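Local coordinates for inositol dehydrogenase (Lactobacillus casei, PDB 4MKX), which probably oxidises scyllo-inositol with NAD as cofactor, as a Rossmann-fold dehydrogenase of the Gfo/Idh/MocA family, at residues S88-H93 with I113-E118; G190-M195 with L339-A344; D194-D199 with L249-N254; K213-G218 with E346-V351. One frame throughout, in Å; residues are numbered along the deposited sequence.

Contact 1: residues S88-H93 with I113-E118; sequences SPSGFH and IGLDIE
Leu115 lays the forked end of its side chain against Ser90 and the CA of Gly91. Its CD1 comes to 3.7 Å from Ser90 OG and also nears Gly91 CA, while CD2 lies 4.1 Å from Ser90 CB, so the fork grips the serine with both methyls. A small serine suits this place, because the leucine can settle close to the backbone. The second point of touch is deeper and tighter: His93 CB stands 3.2 Å from Ile113 O. That carbonyl oxygen is buried and has no hydrogen-bond partner in the model, and a touch on carbon gives it no bond. The His93 ring itself turns back over its own loop. With CG anti to the carbonyl carbon (chi1 -69°), the ring passes over Ser90, whose CA sits 3.7 Å above its centre, and NE2 donates to Ser88 O over 2.7 Å, from above the carbonyl plane. ND1 is hydrogen-bonded to Pro112 O, so the imidazole ties the two loops together just outside the contact. Gly114 runs fully extended, a shape glycine adopts easily, and its carbonyl meets Thr335 of helix 328-347. The Ile113 side chain leaves in another direction, into the core among Leu94, Ile97, Phe135 and Leu137. The two loops follow the neighbouring parallel strands 83-86 and 106-109, and each leads toward the next helix. Loops side by side at the C-terminal edge of the sheet, where the cofactor binds in this class of domain, are a hallmark of the Rossmann fold.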
loop_
_atom_site.group_PDB
_atom_site.type_symbol
_atom_site.label_atom_id
_atom_site.label_comp_id
_atom_site.label_asym_id
_atom_site.label_seq_id
_atom_site.Cartn_x
_atom_site.Cartn_y
_atom_site.Cartn_z
ATOM N N SER A 88 -6.906 -17.410 -34.396
ATOM C CA SER A 88 -8.005 -18.360 -34.521
ATOM C C SER A 88 -8.091 -19.233 -33.275
ATOM O O SER A 88 -7.207 -19.176 -32.419
ATOM C CB SER A 88 -7.745 -19.250 -35.733
ATOM O OG SER A 88 -6.417 -19.748 -35.714
ATOM N N PRO A 89 -9.160 -20.039 -33.155
ATOM C CA PRO A 89 -9.187 -20.965 -32.015
ATOM C C PRO A 89 -7.989 -21.918 -32.034
ATOM O O PRO A 89 -7.447 -22.205 -33.098
ATOM C CB PRO A 89 -10.487 -21.735 -32.229
ATOM C CG PRO A 89 -11.363 -20.780 -32.983
ATOM C CD PRO A 89 -10.443 -20.024 -33.887
ATOM N N SER A 90 -7.593 -22.401 -30.859
ATOM C CA SER A 90 -6.328 -23.113 -30.694
ATOM C C SER A 90 -6.201 -24.345 -31.578
ATOM O O SER A 90 -5.092 -24.737 -31.942
ATOM C CB SER A 90 -6.185 -23.551 -29.240
ATOM O OG SER A 90 -7.365 -24.212 -28.832
ATOM N N GLY A 91 -7.332 -24.953 -31.919
ATOM C CA GLY A 91 -7.316 -26.152 -32.739
ATOM C C GLY A 91 -6.816 -25.927 -34.156
ATOM O O GLY A 91 -6.481 -26.884 -34.847
ATOM N N PHE A 92 -6.741 -24.667 -34.582
ATOM C CA PHE A 92 -6.363 -24.331 -35.960
ATOM C C PHE A 92 -4.950 -23.780 -36.074
ATOM O O PHE A 92 -4.441 -23.606 -37.182
ATOM C CB PHE A 92 -7.330 -23.298 -36.546
ATOM C CG PHE A 92 -8.745 -23.779 -36.641
ATOM C CD1 PHE A 92 -9.161 -24.534 -37.727
ATOM C CD2 PHE A 92 -9.660 -23.476 -35.647
ATOM C CE1 PHE A 92 -10.470 -24.981 -37.815
ATOM C CE2 PHE A 92 -10.968 -23.919 -35.730
ATOM C CZ PHE A 92 -11.373 -24.673 -36.817
ATOM N N HIS A 93 -4.324 -23.483 -34.939
ATOM C CA HIS A 93 -3.013 -22.833 -34.951
ATOM C C HIS A 93 -1.959 -23.577 -35.770
ATOM O O HIS A 93 -1.329 -22.986 -36.632
ATOM C CB HIS A 93 -2.497 -22.567 -33.538
ATOM C CG HIS A 93 -3.270 -21.518 -32.811
ATOM N ND1 HIS A 93 -2.924 -21.072 -31.550
ATOM C CD2 HIS A 93 -4.387 -20.838 -33.156
ATOM C CE1 HIS A 93 -3.791 -20.159 -31.157
ATOM N NE2 HIS A 93 -4.691 -19.996 -32.110
ATOM N N ILE A 113 0.528 -23.002 -28.867
ATOM C CA ILE A 113 0.953 -23.318 -30.231
ATOM C C ILE A 113 0.034 -24.368 -30.852
ATOM O O ILE A 113 -0.268 -24.328 -32.050
ATOM C CB ILE A 113 2.442 -23.746 -30.276
ATOM C CG1 ILE A 113 2.954 -23.794 -31.718
ATOM C CG2 ILE A 113 2.686 -25.083 -29.544
ATOM C CD1 ILE A 113 4.459 -23.888 -31.803
ATOM N N GLY A 114 -0.427 -25.295 -30.021
ATOM C CA GLY A 114 -1.275 -26.380 -30.469
ATOM C C GLY A 114 -1.655 -27.211 -29.260
ATOM O O GLY A 114 -1.272 -26.877 -28.130
ATOM N N LEU A 115 -2.396 -28.292 -29.490
ATOM C CA LEU A 115 -2.965 -29.078 -28.395
ATOM C C LEU A 115 -2.426 -30.504 -28.310
ATOM O O LEU A 115 -2.509 -31.152 -27.258
ATOM C CB LEU A 115 -4.485 -29.121 -28.542
ATOM C CG LEU A 115 -5.113 -27.735 -28.637
ATOM C CD1 LEU A 115 -6.573 -27.833 -29.001
ATOM C CD2 LEU A 115 -4.935 -27.000 -27.326
ATOM N N ASP A 116 -1.896 -30.991 -29.421
ATOM C CA ASP A 116 -1.430 -32.371 -29.518
ATOM C C ASP A 116 0.078 -32.387 -29.692
ATOM O O ASP A 116 0.595 -31.798 -30.635
ATOM C CB ASP A 116 -2.091 -33.057 -30.711
ATOM C CG ASP A 116 -1.556 -34.456 -30.947
ATOM O OD1 ASP A 116 -2.033 -35.395 -30.277
ATOM O OD2 ASP A 116 -0.659 -34.612 -31.797
ATOM N N ILE A 117 0.773 -33.056 -28.777
ATOM C CA ILE A 117 2.234 -33.111 -28.774
ATOM C C ILE A 117 2.817 -33.612 -30.107
ATOM O O ILE A 117 3.778 -33.045 -30.618
ATOM C CB ILE A 117 2.750 -34.033 -27.659
ATOM C CG1 ILE A 117 2.158 -33.635 -26.304
ATOM C CG2 ILE A 117 4.271 -34.005 -27.608
ATOM C CD1 ILE A 117 2.685 -32.322 -25.782
ATOM N N GLU A 118 2.251 -34.687 -30.645
ATOM C CA GLU A 118 2.741 -35.243 -31.906
ATOM C C GLU A 118 2.602 -34.216 -33.031
ATOM O O GLU A 118 3.543 -33.977 -33.788
ATOM C CB GLU A 118 1.987 -36.533 -32.272
ATOM C CG GLU A 118 2.379 -37.101 -33.642
ATOM C CD GLU A 118 1.597 -38.345 -34.023
ATOM O OE1 GLU A 118 0.741 -38.786 -33.225
ATOM O OE2 GLU A 118 1.844 -38.881 -35.125
#

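Contact 2: residues G190-M195 with L339-A344; sequences GLFLDM and LALQEA
Phe192 presents one ring face to Leu341 and one edge to Gln342, and these two meetings join a pair of nearly antiparallel helices, with segment axes 8.6 Å apart at an angle of 152°. Over the face, Leu341 CB stands 4.3 Å from the ring centroid in a CH-pi contact, the two side chains crossing at about a right angle. At the edge, the Gln342 amide does double duty. Its OE1 lies 3.6 Å from Phe192 CD2 and also takes a weak hydrogen bond from Phe192 N at 3.5 Å, so a glutamine serves where both an acceptor and a flat group that can pack are useful. The start of helix 191-195, whose first-turn amides point past the helix start and have no carbonyl of the same helix to bond, is a natural place for such an oxygen. To get there the glutamine chain bends at chi2 and pays with a chi1 of -144°, away from a staggered position. Gly190, the N-cap residue, makes room: with no side chain in the way, its CA lies 3.8 Å from Gln342 OE1, and its positive phi is one glycine takes readily. Farther along, Leu193 and Leu339 meet loosely through methyls, and Leu193 goes on to touch Leu115. Phe192 and Leu341 also reach the mixed sheet, Phe192 touching Ala216, and Leu341 touching Val214 and Leu249; both suit this apolar layer. The Gln342 amide is turned 43° from the Phe192 ring, and its NE2 lies 3.9 Å from Phe192 CD2.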
loop_
_atom_site.group_PDB
_atom_site.type_symbol
_atom_site.label_atom_id
_atom_site.label_comp_id
_atom_site.label_asym_id
_atom_site.label_seq_id
_atom_site.Cartn_x
_atom_site.Cartn_y
_atom_site.Cartn_z
ATOM N N GLY A 190 -10.053 -27.128 -20.763
ATOM C CA GLY A 190 -9.572 -27.282 -19.402
ATOM C C GLY A 190 -9.150 -25.963 -18.785
ATOM O O GLY A 190 -8.920 -24.981 -19.492
ATOM N N LEU A 191 -9.045 -25.941 -17.461
ATOM C CA LEU A 191 -8.648 -24.738 -16.744
ATOM C C LEU A 191 -7.173 -24.398 -16.909
ATOM O O LEU A 191 -6.814 -23.238 -17.124
ATOM C CB LEU A 191 -8.977 -24.893 -15.254
ATOM C CG LEU A 191 -8.648 -23.714 -14.335
ATOM C CD1 LEU A 191 -9.545 -22.536 -14.634
ATOM C CD2 LEU A 191 -8.782 -24.128 -12.865
ATOM N N PHE A 192 -6.313 -25.402 -16.802
ATOM C CA PHE A 192 -4.885 -25.134 -16.810
ATOM C C PHE A 192 -4.405 -24.800 -18.219
ATOM O O PHE A 192 -3.509 -23.975 -18.402
ATOM C CB PHE A 192 -4.125 -26.305 -16.184
ATOM C CG PHE A 192 -4.540 -26.589 -14.762
ATOM C CD1 PHE A 192 -4.112 -25.765 -13.727
ATOM C CD2 PHE A 192 -5.365 -27.666 -14.463
ATOM C CE1 PHE A 192 -4.493 -26.014 -12.413
ATOM C CE2 PHE A 192 -5.753 -27.920 -13.150
ATOM C CZ PHE A 192 -5.320 -27.085 -12.125
ATOM N N LEU A 193 -5.021 -25.432 -19.210
ATOM C CA LEU A 193 -4.733 -25.117 -20.603
ATOM C C LEU A 193 -5.136 -23.680 -20.907
ATOM O O LEU A 193 -4.395 -22.932 -21.554
ATOM C CB LEU A 193 -5.511 -26.058 -21.520
ATOM C CG LEU A 193 -5.011 -26.166 -22.954
ATOM C CD1 LEU A 193 -3.930 -27.233 -23.024
ATOM C CD2 LEU A 193 -6.176 -26.466 -23.899
ATOM N N ASP A 194 -6.322 -23.298 -20.447
ATOM C CA ASP A 194 -6.856 -21.973 -20.740
ATOM C C ASP A 194 -6.152 -20.862 -19.965
ATOM O O ASP A 194 -5.807 -19.815 -20.524
ATOM C CB ASP A 194 -8.360 -21.930 -20.441
ATOM C CG ASP A 194 -9.181 -22.716 -21.445
ATOM O OD1 ASP A 194 -8.692 -22.937 -22.577
ATOM O OD2 ASP A 194 -10.324 -23.100 -21.104
ATOM N N MET A 195 -5.938 -21.098 -18.675
ATOM C CA MET A 195 -5.545 -20.027 -17.759
ATOM C C MET A 195 -4.074 -20.019 -17.339
ATOM O O MET A 195 -3.545 -18.970 -16.972
ATOM C CB MET A 195 -6.413 -20.079 -16.489
ATOM C CG MET A 195 -7.863 -19.712 -16.713
ATOM S SD MET A 195 -8.031 -18.033 -17.343
ATOM C CE MET A 195 -7.584 -17.082 -15.888
ATOM N N LEU A 339 -0.915 -29.937 -20.132
ATOM C CA LEU A 339 -1.496 -31.272 -20.232
ATOM C C LEU A 339 -1.191 -32.116 -18.997
ATOM O O LEU A 339 -2.037 -32.868 -18.531
ATOM C CB LEU A 339 -0.966 -31.983 -21.478
ATOM C CG LEU A 339 -1.435 -31.376 -22.797
ATOM C CD1 LEU A 339 -0.758 -32.083 -23.949
ATOM C CD2 LEU A 339 -2.950 -31.479 -22.914
ATOM N N ALA A 340 0.029 -31.995 -18.489
ATOM C CA ALA A 340 0.435 -32.724 -17.296
ATOM C C ALA A 340 -0.382 -32.293 -16.090
ATOM O O ALA A 340 -0.751 -33.129 -15.265
ATOM C CB ALA A 340 1.914 -32.531 -17.034
ATOM N N LEU A 341 -0.652 -30.993 -15.982
ATOM C CA LEU A 341 -1.481 -30.481 -14.891
ATOM C C LEU A 341 -2.899 -31.018 -15.007
ATOM O O LEU A 341 -3.510 -31.388 -14.015
ATOM C CB LEU A 341 -1.503 -28.947 -14.898
ATOM C CG LEU A 341 -0.212 -28.252 -14.488
ATOM C CD1 LEU A 341 -0.286 -26.769 -14.855
ATOM C CD2 LEU A 341 0.021 -28.400 -12.996
ATOM N N GLN A 342 -3.422 -31.080 -16.226
ATOM C CA GLN A 342 -4.761 -31.604 -16.440
ATOM C C GLN A 342 -4.833 -33.087 -16.089
ATOM O O GLN A 342 -5.827 -33.558 -15.521
ATOM C CB GLN A 342 -5.167 -31.427 -17.899
ATOM C CG GLN A 342 -6.622 -31.116 -18.065
ATOM C CD GLN A 342 -6.984 -29.788 -17.436
ATOM O OE1 GLN A 342 -6.414 -28.746 -17.777
ATOM N NE2 GLN A 342 -7.927 -29.817 -16.499
ATOM N N GLU A 343 -3.784 -33.824 -16.439
ATOM C CA GLU A 343 -3.764 -35.258 -16.178
ATOM C C GLU A 343 -3.656 -35.516 -14.681
ATOM O O GLU A 343 -4.320 -36.404 -14.149
ATOM C CB GLU A 343 -2.603 -35.930 -16.908
ATOM C CG GLU A 343 -2.671 -37.452 -16.848
ATOM C CD GLU A 343 -1.457 -38.117 -17.453
ATOM O OE1 GLU A 343 -0.714 -37.438 -18.200
ATOM O OE2 GLU A 343 -1.247 -39.319 -17.173
ATOM N N ALA A 344 -2.816 -34.735 -14.008
ATOM C CA ALA A 344 -2.670 -34.842 -12.561
ATOM C C ALA A 344 -3.991 -34.565 -11.861
ATOM O O ALA A 344 -4.326 -35.212 -10.874
ATOM C CB ALA A 344 -1.587 -33.899 -12.065
#

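Contact 3: residues D194-D199 with L249-N254; sequences DMSIHD and LVAGRN
Arg253 meets Asp194 at the edge of its guanidinium and Met195 over a face. NH2 and Asp194 OD2 are 3.0 Å apart in a salt bridge whose hydrogen bond is weak (128° at the hydrogen), in keeping with carboxylate and guanidinium planes turned 73° from each other. The arginine chain is extended from CG to NE, which carries its charge back to the helix end. Above the guanidinium, toward its rim, sits Met195 CG; the pliant methionine then bends at chi2 and chi3, putting CE 3.5 Å from Gly252 O. Its CB rests 3.9 Å from Ala251 CB, where a small residue lets helix and strand close up. Ser196 OG also lies against the Ala251 methyl and donates to a water, 2.8 Å away. That water in turn donates to Asp199 OD2 and to Val250 O, a three-way bridge that joins Ser196, and Asp199 of helix 197-207, to the strand. Asp199 is anchored further by Ser167, Ser169 and a salt bridge to Arg141, while its CB packs 3.7 Å from Leu249 CD2. Strand 246-252 runs inside the mixed sheet, bonded to strands 162-172 and 234-241. The face bearing Leu249 and Ala251 is turned to the junction of helices 191-195 and 197-207; Val250 points away from it, to Ile248 of a second subunit, and beyond the strand Arg253 touches Leu191 and also Met176 and Phe179 of helix 176-179.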
loop_
_atom_site.group_PDB
_atom_site.type_symbol
_atom_site.label_atom_id
_atom_site.label_comp_id
_atom_site.label_asym_id
_atom_site.label_seq_id
_atom_site.Cartn_x
_atom_site.Cartn_y
_atom_site.Cartn_z
ATOM N N ASP A 194 -6.322 -23.298 -20.447
ATOM C CA ASP A 194 -6.856 -21.973 -20.740
ATOM C C ASP A 194 -6.152 -20.862 -19.965
ATOM O O ASP A 194 -5.807 -19.815 -20.524
ATOM C CB ASP A 194 -8.360 -21.930 -20.441
ATOM C CG ASP A 194 -9.181 -22.716 -21.445
ATOM O OD1 ASP A 194 -8.692 -22.937 -22.577
ATOM O OD2 ASP A 194 -10.324 -23.100 -21.104
ATOM N N MET A 195 -5.938 -21.098 -18.675
ATOM C CA MET A 195 -5.545 -20.027 -17.759
ATOM C C MET A 195 -4.074 -20.019 -17.339
ATOM O O MET A 195 -3.545 -18.970 -16.972
ATOM C CB MET A 195 -6.413 -20.079 -16.489
ATOM C CG MET A 195 -7.863 -19.712 -16.713
ATOM S SD MET A 195 -8.031 -18.033 -17.343
ATOM C CE MET A 195 -7.584 -17.082 -15.888
ATOM N N SER A 196 -3.417 -21.174 -17.367
ATOM C CA SER A 196 -2.104 -21.272 -16.742
ATOM C C SER A 196 -0.922 -21.316 -17.699
ATOM O O SER A 196 0.219 -21.345 -17.248
ATOM C CB SER A 196 -2.045 -22.503 -15.838
ATOM O OG SER A 196 -3.088 -22.460 -14.882
ATOM N N ILE A 197 -1.184 -21.349 -19.005
ATOM C CA ILE A 197 -0.096 -21.410 -19.967
ATOM C C ILE A 197 0.858 -20.225 -19.830
ATOM O O ILE A 197 2.068 -20.403 -19.903
ATOM C CB ILE A 197 -0.607 -21.540 -21.425
ATOM C CG1 ILE A 197 -1.214 -22.925 -21.627
ATOM C CG2 ILE A 197 0.538 -21.382 -22.413
ATOM C CD1 ILE A 197 -1.294 -23.363 -23.085
ATOM N N HIS A 198 0.328 -19.022 -19.601
ATOM C CA HIS A 198 1.200 -17.871 -19.426
ATOM C C HIS A 198 2.026 -17.989 -18.154
ATOM O O HIS A 198 3.170 -17.529 -18.104
ATOM C CB HIS A 198 0.411 -16.568 -19.381
ATOM C CG HIS A 198 -0.233 -16.192 -20.676
ATOM N ND1 HIS A 198 0.490 -15.908 -21.814
ATOM C CD2 HIS A 198 -1.537 -16.028 -21.005
ATOM C CE1 HIS A 198 -0.341 -15.601 -22.794
ATOM N NE2 HIS A 198 -1.578 -15.654 -22.325
ATOM N N ASP A 199 1.449 -18.594 -17.121
ATOM C CA ASP A 199 2.173 -18.795 -15.873
ATOM C C ASP A 199 3.298 -19.813 -16.037
ATOM O O ASP A 199 4.399 -19.618 -15.526
ATOM C CB ASP A 199 1.210 -19.235 -14.771
ATOM C CG ASP A 199 0.212 -18.157 -14.409
ATOM O OD1 ASP A 199 0.641 -17.030 -14.083
ATOM O OD2 ASP A 199 -1.003 -18.433 -14.455
ATOM N N LEU A 249 0.896 -22.811 -8.545
ATOM C CA LEU A 249 -0.022 -22.132 -9.457
ATOM C C LEU A 249 -1.417 -22.093 -8.872
ATOM O O LEU A 249 -1.844 -23.037 -8.229
ATOM C CB LEU A 249 -0.103 -22.866 -10.794
ATOM C CG LEU A 249 1.149 -22.939 -11.646
ATOM C CD1 LEU A 249 0.806 -23.615 -12.970
ATOM C CD2 LEU A 249 1.700 -21.546 -11.875
ATOM N N VAL A 250 -2.133 -21.001 -9.106
ATOM C CA VAL A 250 -3.571 -20.997 -8.866
ATOM C C VAL A 250 -4.215 -20.418 -10.114
ATOM O O VAL A 250 -3.734 -19.431 -10.665
ATOM C CB VAL A 250 -3.976 -20.177 -7.628
ATOM C CG1 VAL A 250 -5.493 -20.024 -7.584
ATOM C CG2 VAL A 250 -3.504 -20.854 -6.356
ATOM N N ALA A 251 -5.267 -21.071 -10.590
ATOM C CA ALA A 251 -6.001 -20.606 -11.761
ATOM C C ALA A 251 -7.462 -20.581 -11.378
ATOM O O ALA A 251 -7.933 -21.423 -10.620
ATOM C CB ALA A 251 -5.785 -21.527 -12.941
ATOM N N GLY A 252 -8.195 -19.613 -11.897
ATOM C CA GLY A 252 -9.581 -19.534 -11.531
ATOM C C GLY A 252 -10.355 -18.685 -12.496
ATOM O O GLY A 252 -9.779 -17.987 -13.332
ATOM N N ARG A 253 -11.671 -18.750 -12.363
ATOM C CA ARG A 253 -12.549 -17.994 -13.233
ATOM C C ARG A 253 -13.510 -17.142 -12.430
ATOM O O ARG A 253 -14.433 -16.550 -12.992
ATOM C CB ARG A 253 -13.321 -18.959 -14.127
ATOM C CG ARG A 253 -12.443 -19.965 -14.836
ATOM C CD ARG A 253 -13.266 -20.837 -15.762
ATOM N NE ARG A 253 -12.437 -21.716 -16.583
ATOM C CZ ARG A 253 -11.812 -21.331 -17.695
ATOM N NH1 ARG A 253 -11.904 -20.077 -18.118
ATOM N NH2 ARG A 253 -11.087 -22.208 -18.379
ATOM N N ASN A 254 -13.289 -17.056 -11.121
ATOM C CA ASN A 254 -14.267 -16.409 -10.251
ATOM C C ASN A 254 -13.696 -15.403 -9.242
ATOM O O ASN A 254 -13.997 -15.477 -8.051
ATOM C CB ASN A 254 -15.071 -17.487 -9.510
ATOM C CG ASN A 254 -16.370 -16.957 -8.928
ATOM O OD1 ASN A 254 -17.003 -16.074 -9.506
ATOM N ND2 ASN A 254 -16.768 -17.494 -7.776
HETATM O O HOH W 1 -2.344 -20.424 -13.144
#

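Contact 4: residues K213-G218 with E346-V351; sequences KVWAIG and EKNDIV
Val214 and Val351 form an antiparallel hydrogen-bonded pair, with Val214 N to Val351 O at 3.0 Å and Val351 N to Val214 O at 2.9 Å, which adds the C-terminal strand to the edge of the mixed sheet. Both valines, branched residues well suited to strands, share one face; Val214 packs on Leu341 and Ala344, Val351 on Ala344 and Glu343, all of helix 328-347. Trp215 lies on the other face. Its CG is anti to the backbone N (chi1 -179°), which carries the indole along the incoming loop until NE1 donates to Asn348 OD1 at 2.8 Å. The oxygen sits at the ring edge in the plane of the indole, the donor lies in the carbonyl plane, and ring and amide are only 13° apart, so the two flat groups meet almost coplanar. Ile217 CG2 lies over one ring face near its rim. Ile350 fills the next position: its CG1 is 4.2 Å from Trp215 CB, and its CG2 lies 3.9 Å from Lys213 CB, where the lysine contributes only its aliphatic part. Asn348 is also the C-prime residue of the Schellman motif ending the long helix, and asparagine tolerates the positive phi (48°) this requires. Its ND2 is hydrogen-bonded to Gln240 of a second subunit, whose Trp215 packs on both Trp215 and Ile350 here. One amide thus works with both ends, oxygen to the indole and nitrogen to the neighbour, so one side chain links the helix end to the indole and to the second subunit, beside the backbone pairing at the sheet edge.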
loop_
_atom_site.group_PDB
_atom_site.type_symbol
_atom_site.label_atom_id
_atom_site.label_comp_id
_atom_site.label_asym_id
_atom_site.label_seq_id
_atom_site.Cartn_x
_atom_site.Cartn_y
_atom_site.Cartn_z
ATOM N N LYS A 213 7.760 -32.647 -12.083
ATOM C CA LYS A 213 6.521 -33.316 -11.728
ATOM C C LYS A 213 5.533 -32.366 -11.079
ATOM O O LYS A 213 5.931 -31.358 -10.501
ATOM C CB LYS A 213 6.771 -34.543 -10.849
ATOM C CG LYS A 213 7.583 -34.271 -9.616
ATOM C CD LYS A 213 7.834 -35.571 -8.844
ATOM C CE LYS A 213 8.853 -36.439 -9.548
ATOM N NZ LYS A 213 8.980 -37.782 -8.915
ATOM N N VAL A 214 4.254 -32.687 -11.219
ATOM C CA VAL A 214 3.175 -31.807 -10.790
ATOM C C VAL A 214 2.053 -32.590 -10.123
ATOM O O VAL A 214 1.845 -33.779 -10.392
ATOM C CB VAL A 214 2.560 -31.045 -11.990
ATOM C CG1 VAL A 214 3.629 -30.280 -12.754
ATOM C CG2 VAL A 214 1.843 -32.000 -12.927
ATOM N N TRP A 215 1.336 -31.920 -9.230
ATOM C CA TRP A 215 0.067 -32.424 -8.728
ATOM C C TRP A 215 -0.873 -31.238 -8.801
ATOM O O TRP A 215 -0.463 -30.116 -8.527
ATOM C CB TRP A 215 0.199 -32.918 -7.279
ATOM C CG TRP A 215 -1.075 -33.484 -6.698
ATOM C CD1 TRP A 215 -2.009 -34.253 -7.340
ATOM C CD2 TRP A 215 -1.546 -33.324 -5.352
ATOM N NE1 TRP A 215 -3.026 -34.579 -6.475
ATOM C CE2 TRP A 215 -2.776 -34.007 -5.254
ATOM C CE3 TRP A 215 -1.052 -32.655 -4.229
ATOM C CZ2 TRP A 215 -3.509 -34.062 -4.065
ATOM C CZ3 TRP A 215 -1.782 -32.706 -3.047
ATOM C CH2 TRP A 215 -2.999 -33.406 -2.975
ATOM N N ALA A 216 -2.114 -31.477 -9.201
ATOM C CA ALA A 216 -3.094 -30.411 -9.316
ATOM C C ALA A 216 -4.411 -30.885 -8.744
ATOM O O ALA A 216 -4.811 -32.054 -8.914
ATOM C CB ALA A 216 -3.265 -29.964 -10.771
ATOM N N ILE A 217 -5.076 -29.980 -8.042
ATOM C CA ILE A 217 -6.396 -30.243 -7.496
ATOM C C ILE A 217 -7.317 -29.087 -7.850
ATOM O O ILE A 217 -6.873 -28.033 -8.292
ATOM C CB ILE A 217 -6.372 -30.456 -5.962
ATOM C CG1 ILE A 217 -5.874 -29.209 -5.227
ATOM C CG2 ILE A 217 -5.508 -31.655 -5.587
ATOM C CD1 ILE A 217 -5.782 -29.429 -3.701
ATOM N N GLY A 218 -8.609 -29.285 -7.675
ATOM C CA GLY A 218 -9.543 -28.254 -8.054
ATOM C C GLY A 218 -10.908 -28.509 -7.492
ATOM O O GLY A 218 -11.177 -29.573 -6.930
ATOM N N GLU A 346 -7.119 -35.022 -13.165
ATOM C CA GLU A 346 -8.088 -36.091 -13.410
ATOM C C GLU A 346 -7.740 -37.367 -12.650
ATOM O O GLU A 346 -8.627 -38.066 -12.169
ATOM C CB GLU A 346 -8.227 -36.369 -14.914
ATOM C CG GLU A 346 -8.850 -35.219 -15.681
ATOM C CD GLU A 346 -8.843 -35.440 -17.180
ATOM O OE1 GLU A 346 -8.316 -36.482 -17.627
ATOM O OE2 GLU A 346 -9.362 -34.565 -17.909
ATOM N N LYS A 347 -6.452 -37.659 -12.523
ATOM C CA LYS A 347 -6.008 -38.850 -11.805
ATOM C C LYS A 347 -5.937 -38.612 -10.306
ATOM O O LYS A 347 -5.911 -39.565 -9.525
ATOM C CB LYS A 347 -4.624 -39.284 -12.294
ATOM C CG LYS A 347 -4.606 -39.839 -13.716
ATOM C CD LYS A 347 -3.211 -40.319 -14.102
ATOM C CE LYS A 347 -3.287 -41.397 -15.171
ATOM N NZ LYS A 347 -4.059 -40.933 -16.363
ATOM N N ASN A 348 -5.918 -37.338 -9.912
ATOM C CA ASN A 348 -5.579 -36.941 -8.538
ATOM C C ASN A 348 -4.303 -37.643 -8.053
ATOM O O ASN A 348 -4.299 -38.317 -7.013
ATOM C CB ASN A 348 -6.757 -37.156 -7.569
ATOM C CG ASN A 348 -6.624 -36.330 -6.286
ATOM O OD1 ASN A 348 -5.595 -35.705 -6.042
ATOM N ND2 ASN A 348 -7.663 -36.340 -5.458
ATOM N N ASP A 349 -3.226 -37.479 -8.816
ATOM C CA ASP A 349 -1.938 -38.071 -8.492
ATOM C C ASP A 349 -0.813 -37.252 -9.112
ATOM O O ASP A 349 -1.049 -36.413 -9.987
ATOM C CB ASP A 349 -1.894 -39.518 -9.010
ATOM C CG ASP A 349 -0.785 -40.344 -8.373
ATOM O OD1 ASP A 349 -0.218 -39.919 -7.347
ATOM O OD2 ASP A 349 -0.490 -41.440 -8.900
ATOM N N ILE A 350 0.408 -37.488 -8.653
ATOM C CA ILE A 350 1.579 -36.810 -9.190
ATOM C C ILE A 350 1.861 -37.320 -10.604
ATOM O O ILE A 350 1.852 -38.529 -10.851
ATOM C CB ILE A 350 2.799 -37.028 -8.277
ATOM C CG1 ILE A 350 2.581 -36.335 -6.926
ATOM C CG2 ILE A 350 4.054 -36.480 -8.908
ATOM C CD1 ILE A 350 3.481 -36.874 -5.840
ATOM N N VAL A 351 2.075 -36.398 -11.534
ATOM C CA VAL A 351 2.375 -36.760 -12.920
ATOM C C VAL A 351 3.739 -36.195 -13.310
ATOM O O VAL A 351 4.055 -35.054 -12.973
ATOM C CB VAL A 351 1.284 -36.233 -13.852
ATOM C CG1 VAL A 351 1.677 -36.420 -15.317
ATOM C CG2 VAL A 351 -0.019 -36.937 -13.566
#

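Overall arrangement
Helix 328-347 ties much of this together: contact 2 packs its C-terminal half against helix 191-195, contact 4 uses its end and the strand that follows, and Thr335 reaches the loop of contact 1, whose Leu115 touches Leu193 and Leu339 of contact 2. Contacts 2 and 3 share Asp194 and Met195, both using helix 191-195. Contact 3 is the most buried and holds its polar groups with a salt bridge and a bridging water; contacts 1, 2 and 4 are partly buried. Contact 1 joins loops of the Rossmann domain by a few van der Waals touches, mainly carbon on oxygen, whereas contact 4 relies on strand pairing. Contacts 3 and 4 lie on the same mixed sheet and both touch a second subunit.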